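Side-chain contacts in bacteriorhodopsin (Nanosalina sp., PDB 6EYU), which probably pumps protons inward across the cell membrane, driven by light that its covalently bound retinal absorbs: residues L18-T23 and C212-G217; F49-W54 and P82-A87; G89-H94 and F218-L223. All coordinates share one frame; numbering follows the deposited sequence.

Contact 1 (L18-T23 and C212-G217); sequences LAYIIT and CKQVYG. With RET (retinal), chain D; LFA (eicosane), chain F.
Lys-213, which meets Tyr-20 across this contact, is covalently joined to retinal: its NZ lies 1.3 Å from C15 of the chromophore, as expected of the retinal Schiff base of a microbial rhodopsin. The backbone here is unusual too, since residues 212-214 form a wider pi-type turn within helix 198-230. Across the contact, Tyr-20 spans the gap from helix 14-38. Its CG stands anti to the backbone N (chi1 -180°), and this sends the ring out of its own helix until OH comes to 3.1 Å from Lys-213 CD. That CD lies at the ring's edge, near its plane, with the two side chains roughly perpendicular. The phenol oxygen does not finish on the lysine, however; it is hydrogen-bonded to Ser-55 OG on helix 42-63.

Gln-214 meets both Tyr-20 and Thr-23. Its amide sits over one face of the Tyr-20 ring, the planes 62° apart, and its bent chain brings the group up to Thr-23 and the Tyr-20 carbonyl. Which way round the amide lies is doubtful in the model. Thr-23 OG1 curls back over its own helix, 2.7 Å from Ala-19 O and 2.8 Å from Tyr-20 O. Its methyl, CG2, touches the eicosane chain, 3.6 Å from C7. Tyr-20, Thr-23 and Gln-214 thus put polar groups into a buried interface beside the retinal-bearing lysine, and the phenol, fixed by Ser-55, would probably restrict how that lysine chain can move.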
loop_
_atom_site.group_PDB
_atom_site.type_symbol
_atom_site.label_atom_id
_atom_site.label_comp_id
_atom_site.label_asym_id
_atom_site.label_seq_id
_atom_site.Cartn_x
_atom_site.Cartn_y
_atom_site.Cartn_z
ATOM N N LEU A 18 -17.949 -3.137 20.517
ATOM C CA LEU A 18 -18.620 -1.843 20.476
ATOM C C LEU A 18 -17.840 -0.804 21.272
ATOM O O LEU A 18 -17.533 0.275 20.765
ATOM C CB LEU A 18 -20.043 -1.958 21.028
ATOM C CG LEU A 18 -21.094 -1.165 20.249
ATOM C CD1 LEU A 18 -21.517 -1.928 19.003
ATOM C CD2 LEU A 18 -22.297 -0.850 21.123
ATOM N N ALA A 19 -17.589 -1.104 22.542
ATOM C CA ALA A 19 -16.880 -0.180 23.419
ATOM C C ALA A 19 -15.535 0.204 22.813
ATOM O O ALA A 19 -15.056 1.323 23.003
ATOM C CB ALA A 19 -16.682 -0.804 24.792
ATOM N N TYR A 20 -14.934 -0.724 22.075
ATOM C CA TYR A 20 -13.645 -0.479 21.442
ATOM C C TYR A 20 -13.786 0.525 20.302
ATOM O O TYR A 20 -13.000 1.466 20.194
ATOM C CB TYR A 20 -13.050 -1.786 20.913
ATOM C CG TYR A 20 -11.704 -1.617 20.243
ATOM C CD1 TYR A 20 -10.538 -1.531 20.993
ATOM C CD2 TYR A 20 -11.594 -1.592 18.858
ATOM C CE1 TYR A 20 -9.304 -1.409 20.384
ATOM C CE2 TYR A 20 -10.363 -1.492 18.241
ATOM C CZ TYR A 20 -9.221 -1.395 19.008
ATOM O OH TYR A 20 -7.994 -1.277 18.397
ATOM N N ILE A 21 -14.787 0.319 19.452
ATOM C CA ILE A 21 -14.972 1.169 18.280
ATOM C C ILE A 21 -15.325 2.593 18.696
ATOM O O ILE A 21 -14.826 3.558 18.115
ATOM C CB ILE A 21 -16.082 0.631 17.357
ATOM C CG1 ILE A 21 -15.646 -0.686 16.713
ATOM C CG2 ILE A 21 -16.412 1.654 16.281
ATOM C CD1 ILE A 21 -16.740 -1.369 15.920
ATOM N N ILE A 22 -16.159 2.722 19.721
ATOM C CA ILE A 22 -16.625 4.030 20.167
ATOM C C ILE A 22 -15.482 4.830 20.784
ATOM O O ILE A 22 -15.325 6.019 20.507
ATOM C CB ILE A 22 -17.759 3.902 21.202
ATOM C CG1 ILE A 22 -18.981 3.234 20.570
ATOM C CG2 ILE A 22 -18.134 5.272 21.746
ATOM C CD1 ILE A 22 -19.962 2.679 21.580
ATOM N N THR A 23 -14.656 4.159 21.581
ATOM C CA THR A 23 -13.517 4.806 22.222
ATOM C C THR A 23 -12.439 5.141 21.196
ATOM O O THR A 23 -11.685 6.099 21.366
ATOM C CB THR A 23 -12.901 3.909 23.312
ATOM O OG1 THR A 23 -12.714 2.585 22.799
ATOM C CG2 THR A 23 -13.803 3.857 24.535
ATOM N N CYS A 212 -2.754 -0.743 23.058
ATOM C CA CYS A 212 -1.702 -0.544 22.063
ATOM C C CYS A 212 -2.043 0.594 21.102
ATOM O O CYS A 212 -1.205 1.017 20.305
ATOM C CB CYS A 212 -1.463 -1.833 21.274
ATOM S SG CYS A 212 -0.903 -3.226 22.280
ATOM N N LYS A 213 -3.290 1.048 21.146
ATOM C CA LYS A 213 -3.764 2.107 20.261
ATOM C C LYS A 213 -4.320 3.279 21.080
ATOM O O LYS A 213 -3.695 4.337 21.165
ATOM C CB LYS A 213 -4.836 1.557 19.317
ATOM C CG LYS A 213 -4.235 0.497 18.389
ATOM C CD LYS A 213 -5.281 -0.068 17.428
ATOM C CE LYS A 213 -4.651 -1.100 16.487
ATOM N NZ LYS A 213 -4.573 -2.403 17.164
ATOM N N GLN A 214 -5.488 3.082 21.683
ATOM C CA GLN A 214 -6.163 4.154 22.409
ATOM C C GLN A 214 -5.260 4.715 23.503
ATOM O O GLN A 214 -4.943 5.905 23.510
ATOM C CB GLN A 214 -7.469 3.645 23.023
ATOM C CG GLN A 214 -8.676 3.774 22.108
ATOM C CD GLN A 214 -9.088 2.449 21.496
ATOM O OE1 GLN A 214 -10.261 2.078 21.524
ATOM N NE2 GLN A 214 -8.127 1.742 20.914
ATOM N N VAL A 215 -4.801 3.839 24.391
ATOM C CA VAL A 215 -3.947 4.245 25.502
ATOM C C VAL A 215 -2.605 4.761 24.991
ATOM O O VAL A 215 -2.066 5.737 25.510
ATOM C CB VAL A 215 -3.692 3.072 26.466
ATOM C CG1 VAL A 215 -2.686 3.471 27.535
ATOM C CG2 VAL A 215 -4.997 2.612 27.097
ATOM N N TYR A 216 -2.083 4.109 23.956
ATOM C CA TYR A 216 -0.710 4.333 23.520
ATOM C C TYR A 216 -0.561 5.720 22.903
ATOM O O TYR A 216 0.440 6.402 23.121
ATOM C CB TYR A 216 -0.299 3.265 22.505
ATOM C CG TYR A 216 0.922 3.626 21.689
ATOM C CD1 TYR A 216 2.180 3.668 22.277
ATOM C CD2 TYR A 216 0.848 3.718 20.305
ATOM C CE1 TYR A 216 3.317 3.884 21.521
ATOM C CE2 TYR A 216 1.978 3.931 19.540
ATOM C CZ TYR A 216 3.210 4.018 20.153
ATOM O OH TYR A 216 4.336 4.249 19.397
ATOM N N GLY A 217 -1.589 6.152 22.180
ATOM C CA GLY A 217 -1.578 7.460 21.538
ATOM C C GLY A 217 -1.418 8.587 22.540
ATOM O O GLY A 217 -0.632 9.511 22.328
HETATM C C1 RET D . 0.265 -12.500 14.085
HETATM C C2 RET D . 0.447 -13.617 13.053
HETATM C C3 RET D . 1.331 -14.741 13.591
HETATM C C4 RET D . 2.749 -14.231 13.826
HETATM C C5 RET D . 2.724 -12.877 14.537
HETATM C C6 RET D . 1.619 -12.093 14.681
HETATM C C7 RET D . 1.726 -10.846 15.415
HETATM C C8 RET D . 0.654 -10.014 15.539
HETATM C C9 RET D . 0.821 -8.736 16.182
HETATM C C10 RET D . -0.261 -7.880 16.365
HETATM C C11 RET D . -0.219 -6.646 17.050
HETATM C C12 RET D . -1.452 -6.006 16.973
HETATM C C13 RET D . -1.734 -4.701 17.433
HETATM C C14 RET D . -3.019 -4.163 17.281
HETATM C C15 RET D . -3.409 -2.863 17.588
HETATM C C16 RET D . -0.338 -11.267 13.412
HETATM C C17 RET D . -0.641 -12.974 15.224
HETATM C C18 RET D . 4.034 -12.380 15.153
HETATM C C19 RET D . 2.199 -8.333 16.710
HETATM C C20 RET D . -0.640 -3.883 18.124
HETATM C C7 LFA F . -15.429 6.078 26.853
HETATM C C8 LFA F . -16.947 5.919 26.831
HETATM C C9 LFA F . -17.335 4.855 25.806
HETATM C C10 LFA F . -18.122 3.741 26.493
HETATM C C11 LFA F . -18.958 2.995 25.455
HETATM C C12 LFA F . -19.610 1.770 26.095
HETATM C C13 LFA F . -20.394 1.003 25.031
HETATM C C14 LFA F . -21.059 -0.227 25.648
HETATM C C15 LFA F . -21.889 -0.931 24.577
HETATM C C16 LFA F . -22.908 -1.866 25.227
HETATM C C17 LFA F . -23.154 -3.059 24.305
HETATM C C18 LFA F . -24.636 -3.147 23.949
HETATM C C19 LFA F . -24.914 -4.493 23.281
HETATM C C20 LFA F . -23.993 -4.660 22.075
#

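Contact 2 (F49-W54 and P82-A87). With MUN ([(2~{S})-2,3-bis(oxidanyl)propyl] (~{E})-undec-2-enoate), chain O; MUN ([(2~{S})-2,3-bis(oxidanyl)propyl] (~{E})-undec-2-enoate), chain M.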
loop_
_atom_site.group_PDB
_atom_site.type_symbol
_atom_site.label_atom_id
_atom_site.label_comp_id
_atom_site.label_asym_id
_atom_site.label_seq_id
_atom_site.Cartn_x
_atom_site.Cartn_y
_atom_site.Cartn_z
ATOM N N PHE A 49 -4.333 9.256 15.241
ATOM C CA PHE A 49 -5.683 9.355 14.698
ATOM C C PHE A 49 -5.981 8.164 13.795
ATOM O O PHE A 49 -6.983 7.470 13.976
ATOM C CB PHE A 49 -5.852 10.658 13.912
ATOM C CG PHE A 49 -7.129 10.729 13.123
ATOM C CD1 PHE A 49 -8.323 11.061 13.742
ATOM C CD2 PHE A 49 -7.128 10.502 11.757
ATOM C CE1 PHE A 49 -9.498 11.137 13.018
ATOM C CE2 PHE A 49 -8.298 10.586 11.025
ATOM C CZ PHE A 49 -9.486 10.894 11.658
ATOM N N PHE A 50 -5.081 7.901 12.853
ATOM C CA PHE A 50 -5.323 6.892 11.830
ATOM C C PHE A 50 -5.261 5.490 12.425
ATOM O O PHE A 50 -5.975 4.588 11.985
ATOM C CB PHE A 50 -4.301 7.022 10.700
ATOM C CG PHE A 50 -4.724 7.962 9.609
ATOM C CD1 PHE A 50 -5.909 7.753 8.922
ATOM C CD2 PHE A 50 -4.017 9.129 9.373
ATOM C CE1 PHE A 50 -6.349 8.662 7.979
ATOM C CE2 PHE A 50 -4.449 10.040 8.429
ATOM C CZ PHE A 50 -5.618 9.807 7.730
ATOM N N ILE A 51 -4.414 5.312 13.433
ATOM C CA ILE A 51 -4.280 4.019 14.094
ATOM C C ILE A 51 -5.629 3.551 14.633
ATOM O O ILE A 51 -6.070 2.440 14.338
ATOM C CB ILE A 51 -3.273 4.079 15.257
ATOM C CG1 ILE A 51 -1.841 4.046 14.719
ATOM C CG2 ILE A 51 -3.501 2.916 16.211
ATOM C CD1 ILE A 51 -0.809 4.547 15.707
ATOM N N VAL A 52 -6.289 4.409 15.405
ATOM C CA VAL A 52 -7.503 4.015 16.111
ATOM C C VAL A 52 -8.705 4.008 15.173
ATOM O O VAL A 52 -9.593 3.165 15.295
ATOM C CB VAL A 52 -7.803 4.953 17.295
ATOM C CG1 VAL A 52 -6.808 4.722 18.422
ATOM C CG2 VAL A 52 -7.789 6.406 16.845
ATOM N N VAL A 53 -8.744 4.968 14.255
ATOM C CA VAL A 53 -9.863 5.091 13.329
ATOM C C VAL A 53 -9.883 3.922 12.351
ATOM O O VAL A 53 -10.919 3.290 12.147
ATOM C CB VAL A 53 -9.791 6.404 12.529
ATOM C CG1 VAL A 53 -10.669 6.318 11.290
ATOM C CG2 VAL A 53 -10.203 7.579 13.403
ATOM N N TRP A 54 -8.725 3.619 11.773
ATOM C CA TRP A 54 -8.596 2.472 10.884
ATOM C C TRP A 54 -8.931 1.181 11.622
ATOM O O TRP A 54 -9.684 0.346 11.120
ATOM C CB TRP A 54 -7.179 2.391 10.315
ATOM C CG TRP A 54 -6.964 1.205 9.426
ATOM C CD1 TRP A 54 -6.571 -0.044 9.815
ATOM C CD2 TRP A 54 -7.325 1.097 8.044
ATOM N NE1 TRP A 54 -6.617 -0.908 8.749
ATOM C CE2 TRP A 54 -7.056 -0.227 7.644
ATOM C CE3 TRP A 54 -7.785 2.009 7.088
ATOM C CZ2 TRP A 54 -7.236 -0.663 6.333
ATOM C CZ3 TRP A 54 -7.984 1.568 5.791
ATOM C CH2 TRP A 54 -7.697 0.248 5.423
ATOM N N PRO A 82 1.995 -0.975 11.695
ATOM C CA PRO A 82 3.113 -0.213 11.152
ATOM C C PRO A 82 3.083 1.255 11.566
ATOM O O PRO A 82 4.135 1.868 11.745
ATOM C CB PRO A 82 2.924 -0.349 9.643
ATOM C CG PRO A 82 2.275 -1.679 9.476
ATOM C CD PRO A 82 1.407 -1.880 10.691
ATOM N N LEU A 83 1.885 1.786 11.791
ATOM C CA LEU A 83 1.733 3.179 12.194
ATOM C C LEU A 83 2.137 3.361 13.652
ATOM O O LEU A 83 2.910 4.261 13.984
ATOM C CB LEU A 83 0.288 3.635 11.993
ATOM C CG LEU A 83 -0.153 3.776 10.535
ATOM C CD1 LEU A 83 -1.615 4.188 10.454
ATOM C CD2 LEU A 83 0.732 4.775 9.805
ATOM N N ILE A 84 1.659 2.465 14.507
ATOM C CA ILE A 84 2.133 2.390 15.883
ATOM C C ILE A 84 3.656 2.473 15.935
ATOM O O ILE A 84 4.217 3.200 16.756
ATOM C CB ILE A 84 1.679 1.082 16.559
ATOM C CG1 ILE A 84 0.237 1.217 17.051
ATOM C CG2 ILE A 84 2.602 0.735 17.716
ATOM C CD1 ILE A 84 -0.507 -0.099 17.127
ATOM N N LEU A 85 4.312 1.823 14.980
ATOM C CA LEU A 85 5.768 1.752 14.968
ATOM C C LEU A 85 6.373 3.007 14.348
ATOM O O LEU A 85 7.407 3.496 14.802
ATOM C CB LEU A 85 6.235 0.516 14.198
ATOM C CG LEU A 85 6.034 -0.820 14.916
ATOM C CD1 LEU A 85 6.718 -1.944 14.152
ATOM C CD2 LEU A 85 6.553 -0.747 16.344
ATOM N N LEU A 86 5.726 3.525 13.308
ATOM C CA LEU A 86 6.069 4.841 12.780
ATOM C C LEU A 86 6.163 5.856 13.913
ATOM O O LEU A 86 7.121 6.623 13.996
ATOM C CB LEU A 86 5.023 5.299 11.761
ATOM C CG LEU A 86 5.368 6.597 11.028
ATOM C CD1 LEU A 86 6.721 6.477 10.342
ATOM C CD2 LEU A 86 4.285 6.956 10.022
ATOM N N ALA A 87 5.164 5.843 14.789
ATOM C CA ALA A 87 5.131 6.750 15.930
ATOM C C ALA A 87 6.344 6.525 16.828
ATOM O O ALA A 87 7.019 7.474 17.224
ATOM C CB ALA A 87 3.846 6.548 16.720
HETATM C CAR MUN O . -3.541 3.918 5.309
HETATM C CAQ MUN O . -4.433 4.911 6.055
HETATM C CAP MUN O . -3.578 6.076 6.550
HETATM C CAO MUN O . -2.225 5.541 7.019
HETATM C CAN MUN O . -1.166 6.625 6.828
HETATM C CAM MUN O . -1.838 7.996 6.886
HETATM C CAK MUN O . -1.072 8.880 7.868
HETATM C CAH MUN O . 0.424 8.726 7.599
HETATM C CAF MUN O . 1.115 10.082 7.746
HETATM C CAC MUN O . 2.417 10.052 8.548
HETATM C CAA MUN O . 3.094 11.407 8.752
HETATM O OAD MUN O . 2.465 12.457 8.625
HETATM O OAB MUN O . 4.409 11.344 9.091
HETATM C CAE MUN O . 5.197 11.802 7.992
HETATM C CAG MUN O . 6.021 13.014 8.431
HETATM O OAJ MUN O . 7.102 12.581 9.261
HETATM C CAI MUN O . 6.578 13.723 7.195
HETATM O OAL MUN O . 7.584 14.657 7.596
HETATM C CAN MUN M . 1.737 0.167 5.469
HETATM C CAM MUN M . 1.311 1.437 6.208
HETATM C CAK MUN M . 2.176 2.613 5.747
HETATM C CAH MUN M . 1.273 3.818 5.469
HETATM C CAF MUN M . 2.112 5.074 5.198
HETATM C CAC MUN M . 3.246 5.380 6.184
HETATM C CAA MUN M . 4.284 6.393 5.688
HETATM O OAD MUN M . 4.112 7.005 4.632
HETATM O OAB MUN M . 5.279 6.679 6.573
HETATM C CAE MUN M . 6.487 6.958 5.859
HETATM C CAG MUN M . 6.973 8.370 6.197
HETATM O OAJ MUN M . 6.169 8.913 7.248
HETATM C CAI MUN M . 8.434 8.311 6.650
HETATM O OAL MUN M . 8.994 9.627 6.629
#
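Ile-51 lies against Leu-83 and reaches on over the backbone of Ile-84. Its CG1, set beside the backbone N (chi1 -78°), packs 3.5 Å from Leu-83 CB, and the extended branch then carries CD1 to 3.4 Å from Ile-84 N. The same methyl meets Ile-84 CG1 at 3.7 Å, where the two isoleucines stand nearly square to each other, whereas Ile-51 and Leu-83 lie alongside with their ends pointing opposite ways. The segments of helix 42-63 and helix 72-93 run nearly antiparallel, at 162°, with axes 9.5 Å apart.

Phe-50 touches the other helix through its root: CB sits 3.9 Å from Leu-83 CD1, and the ring swings away toward a bound monoacylglycerol. The lipid's chain runs over one ring face, CAK coming to 3.3 Å from Phe-50 CD2, and the opposite face is centred over Phe-49 CD2. Leu-83 CD1 touches the same chain at CAO, 3.7 Å away. With an alanine at Phe-50, the alkyl chain would probably lose its aromatic wall and a gap would open between Phe-49 and the lipid. Gly-109 of the second subunit also packs on Phe-50, which puts this lipid beside the subunit interface.

Ile-84 also touches retinal. With only carbon branches meeting side chain to side chain, the helices join here by apolar packing, next to the retinal pocket through Ile-84, and lipid extends that apolar surface.

Contact 3 (G89-H94 and F218-L223). With MUN ([(2~{S})-2,3-bis(oxidanyl)propyl] (~{E})-undec-2-enoate), chain L; MUN ([(2~{S})-2,3-bis(oxidanyl)propyl] (~{E})-undec-2-enoate), chain T.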
loop_
_atom_site.group_PDB
_atom_site.type_symbol
_atom_site.label_atom_id
_atom_site.label_comp_id
_atom_site.label_asym_id
_atom_site.label_seq_id
_atom_site.Cartn_x
_atom_site.Cartn_y
_atom_site.Cartn_z
ATOM N N GLY A 89 9.154 5.084 16.047
ATOM C CA GLY A 89 10.332 5.491 15.291
ATOM C C GLY A 89 10.523 6.995 15.302
ATOM O O GLY A 89 11.627 7.489 15.534
ATOM N N LEU A 90 9.440 7.725 15.060
ATOM C CA LEU A 90 9.503 9.176 14.951
ATOM C C LEU A 90 9.773 9.808 16.309
ATOM O O LEU A 90 10.538 10.766 16.421
ATOM C CB LEU A 90 8.195 9.717 14.375
ATOM C CG LEU A 90 8.010 9.404 12.891
ATOM C CD1 LEU A 90 6.802 10.130 12.321
ATOM C CD2 LEU A 90 9.274 9.768 12.130
ATOM N N THR A 91 9.182 9.228 17.349
ATOM C CA THR A 91 9.519 9.590 18.718
ATOM C C THR A 91 11.029 9.551 18.924
ATOM O O THR A 91 11.625 10.515 19.405
ATOM C CB THR A 91 8.857 8.631 19.725
ATOM O OG1 THR A 91 7.450 8.557 19.466
ATOM C CG2 THR A 91 9.087 9.111 21.147
ATOM N N ALA A 92 11.635 8.413 18.603
ATOM C CA ALA A 92 13.078 8.254 18.724
ATOM C C ALA A 92 13.805 9.308 17.895
ATOM O O ALA A 92 14.816 9.862 18.326
ATOM C CB ALA A 92 13.493 6.858 18.283
ATOM N N PHE A 93 13.302 9.557 16.690
ATOM C CA PHE A 93 13.943 10.492 15.773
ATOM C C PHE A 93 13.811 11.921 16.287
ATOM O O PHE A 93 14.543 12.814 15.861
ATOM C CB PHE A 93 13.321 10.380 14.380
ATOM C CG PHE A 93 13.757 9.160 13.623
ATOM C CD1 PHE A 93 14.582 8.220 14.217
ATOM C CD2 PHE A 93 13.363 8.965 12.310
ATOM C CE1 PHE A 93 14.997 7.102 13.522
ATOM C CE2 PHE A 93 13.775 7.848 11.607
ATOM C CZ PHE A 93 14.596 6.917 12.213
ATOM N N HIS A 94 12.880 12.126 17.211
ATOM C CA HIS A 94 12.345 13.456 17.470
ATOM C C HIS A 94 13.443 14.403 17.942
ATOM O O HIS A 94 13.464 15.576 17.569
ATOM C CB HIS A 94 11.232 13.386 18.515
ATOM C CG HIS A 94 10.585 14.706 18.794
ATOM N ND1 HIS A 94 10.006 15.473 17.806
ATOM C CD2 HIS A 94 10.517 15.442 19.928
ATOM C CE1 HIS A 94 9.553 16.596 18.332
ATOM N NE2 HIS A 94 9.850 16.603 19.619
ATOM N N PHE A 218 -2.181 8.520 23.626
ATOM C CA PHE A 218 -2.036 9.471 24.722
ATOM C C PHE A 218 -0.654 9.348 25.355
ATOM O O PHE A 218 0.111 10.312 25.393
ATOM C CB PHE A 218 -3.114 9.228 25.780
ATOM C CG PHE A 218 -4.496 9.613 25.336
ATOM C CD1 PHE A 218 -4.807 10.937 25.072
ATOM C CD2 PHE A 218 -5.445 8.642 25.066
ATOM C CE1 PHE A 218 -6.056 11.291 24.600
ATOM C CE2 PHE A 218 -6.696 8.987 24.589
ATOM C CZ PHE A 218 -7.002 10.314 24.355
ATOM N N LEU A 219 -0.291 8.122 25.716
ATOM C CA LEU A 219 0.974 7.855 26.389
ATOM C C LEU A 219 2.134 8.469 25.610
ATOM O O LEU A 219 3.020 9.097 26.190
ATOM C CB LEU A 219 1.182 6.346 26.527
ATOM C CG LEU A 219 1.980 5.859 27.739
ATOM C CD1 LEU A 219 3.224 5.113 27.285
ATOM C CD2 LEU A 219 2.346 7.013 28.660
ATOM N N ASP A 220 2.089 8.331 24.290
ATOM C CA ASP A 220 3.195 8.748 23.435
ATOM C C ASP A 220 3.327 10.266 23.434
ATOM O O ASP A 220 4.427 10.804 23.563
ATOM C CB ASP A 220 2.978 8.245 22.006
ATOM C CG ASP A 220 4.032 8.753 21.042
ATOM O OD1 ASP A 220 5.230 8.710 21.394
ATOM O OD2 ASP A 220 3.671 9.113 19.902
ATOM N N MET A 221 2.194 10.953 23.326
ATOM C CA MET A 221 2.192 12.392 23.094
ATOM C C MET A 221 2.455 13.142 24.394
ATOM O O MET A 221 3.131 14.173 24.398
ATOM C CB MET A 221 0.851 12.828 22.500
ATOM C CG MET A 221 0.652 12.404 21.055
ATOM S SD MET A 221 -0.615 13.366 20.209
ATOM C CE MET A 221 -1.844 12.101 19.897
ATOM N N TYR A 222 2.050 12.543 25.508
ATOM C CA TYR A 222 2.281 13.136 26.821
ATOM C C TYR A 222 3.728 12.938 27.268
ATOM O O TYR A 222 4.326 13.830 27.870
ATOM C CB TYR A 222 1.324 12.535 27.853
ATOM C CG TYR A 222 0.014 13.281 27.979
ATOM C CD1 TYR A 222 -0.068 14.466 28.698
ATOM C CD2 TYR A 222 -1.141 12.803 27.371
ATOM C CE1 TYR A 222 -1.262 15.153 28.812
ATOM C CE2 TYR A 222 -2.338 13.486 27.476
ATOM C CZ TYR A 222 -2.393 14.658 28.199
ATOM O OH TYR A 222 -3.585 15.337 28.311
ATOM N N LEU A 223 4.310 11.796 26.910
ATOM C CA LEU A 223 5.694 11.498 27.267
ATOM C C LEU A 223 6.651 12.450 26.555
ATOM O O LEU A 223 7.596 12.960 27.158
ATOM C CB LEU A 223 6.039 10.051 26.908
ATOM C CG LEU A 223 6.305 9.116 28.090
ATOM C CD1 LEU A 223 5.329 9.388 29.224
ATOM C CD2 LEU A 223 6.227 7.661 27.649
HETATM C CAR MUN L . -11.029 6.797 25.552
HETATM C CAQ MUN L . -9.982 7.301 26.546
HETATM C CAP MUN L . -8.901 6.235 26.729
HETATM C CAO MUN L . -8.218 6.431 28.084
HETATM C CAN MUN L . -6.703 6.343 27.906
HETATM C CAM MUN L . -6.066 7.672 28.315
HETATM C CAK MUN L . -5.049 7.429 29.430
HETATM C CAH MUN L . -3.646 7.357 28.823
HETATM C CAF MUN L . -2.609 7.804 29.857
HETATM C CAC MUN L . -1.889 9.116 29.535
HETATM C CAA MUN L . -0.786 9.512 30.521
HETATM O OAD MUN L . -0.813 9.120 31.688
HETATM O OAB MUN L . 0.083 10.451 30.059
HETATM C CAE MUN L . 0.586 11.216 31.159
HETATM C CAG MUN L . 2.014 10.772 31.481
HETATM O OAJ MUN L . 2.652 10.314 30.286
HETATM C CAI MUN L . 2.797 11.954 32.056
HETATM O OAL MUN L . 2.578 13.111 31.246
HETATM C CAN MUN T . -12.320 12.977 31.183
HETATM C CAM MUN T . -10.860 12.847 31.620
HETATM C CAK MUN T . -10.220 14.235 31.680
HETATM C CAH MUN T . -8.772 14.111 32.161
HETATM C CAF MUN T . -8.040 15.437 31.929
HETATM C CAC MUN T . -6.660 15.549 32.588
HETATM C CAA MUN T . -5.725 16.609 31.997
HETATM O OAD MUN T . -6.143 17.434 31.182
HETATM O OAB MUN T . -4.517 16.711 32.615
HETATM C CAE MUN T . -3.467 16.454 31.677
HETATM C CAG MUN T . -2.708 17.751 31.389
HETATM O OAJ MUN T . -3.246 18.807 32.188
HETATM C CAI MUN T . -1.226 17.562 31.723
HETATM O OAL MUN T . -0.577 18.835 31.751
#
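Asp-220 reaches from helix 198-230 toward Thr-91 on helix 72-93, its CB already pointing across the gap. With CG anti to the backbone N (chi1 175°), the carboxyl group is carried straight out, and CG comes to 3.8 Å from Thr-91 OG1. At the tip the two oxygens part company. OD1 approaches Thr-91, 2.9 Å from OG1 and 3.9 Å from CG2, while OD2 is hydrogen-bonded to His-48 NE2 of helix 42-63.

The threonine hydroxyl has a partner of its own. Thr-91 OG1 stands beside the backbone N (chi1 -53°), and from there it bonds back to the carbonyl of Ala-87, one turn earlier. This single pair makes the whole contact, burying just 61 Å² between the segments. Phe-44 packs on both Thr-91 and Asp-220, and Leu-166 of helix 157-183 lies against the aspartate.

Another flank of 218-223 meets lipid. Phe-218 CD2 is 3.4 Å from CAM of one monoacylglycerol, whose ester oxygen OAB comes within 3.3 Å of Tyr-222 CB; a second one places CAE 3.5 Å from Tyr-222 OH. One flank thus packs on lipid with aromatic side chains, while another turns Asp-220 into the bundle. The acid is buried, and OD2 is satisfied by His-48 NE2. Because the Thr-91 hydroxyl is already bonded to Ala-87 O, its short approach to OD1 cannot be taken as a second bond donated by that same proton.

The three contacts join four helices of a microbial-rhodopsin bundle. Contact 1 pairs helix 14-38 with 198-230, contact 2 pairs 42-63 with 72-93, and contact 3 returns from 72-93 to 198-230. Along the chain, contact 2 is nested inside the loop that contact 1 closes, while contact 3 follows contact 2 and alternates with contact 1. Centres of contacts 1 and 2 lie about 11 Å apart, 2 and 3 about 12 Å, 1 and 3 about 18 Å. Ile-51 packs on Lys-213 and Tyr-216 OH probably hydrogen-bonds to Ile-84 O, linking contacts 1 and 2; Ala-87 CB packs near Asp-220 OD2, linking 2 and 3. This is consistent with coupling of the retinal lysine to the Asp-220/His-48 pair.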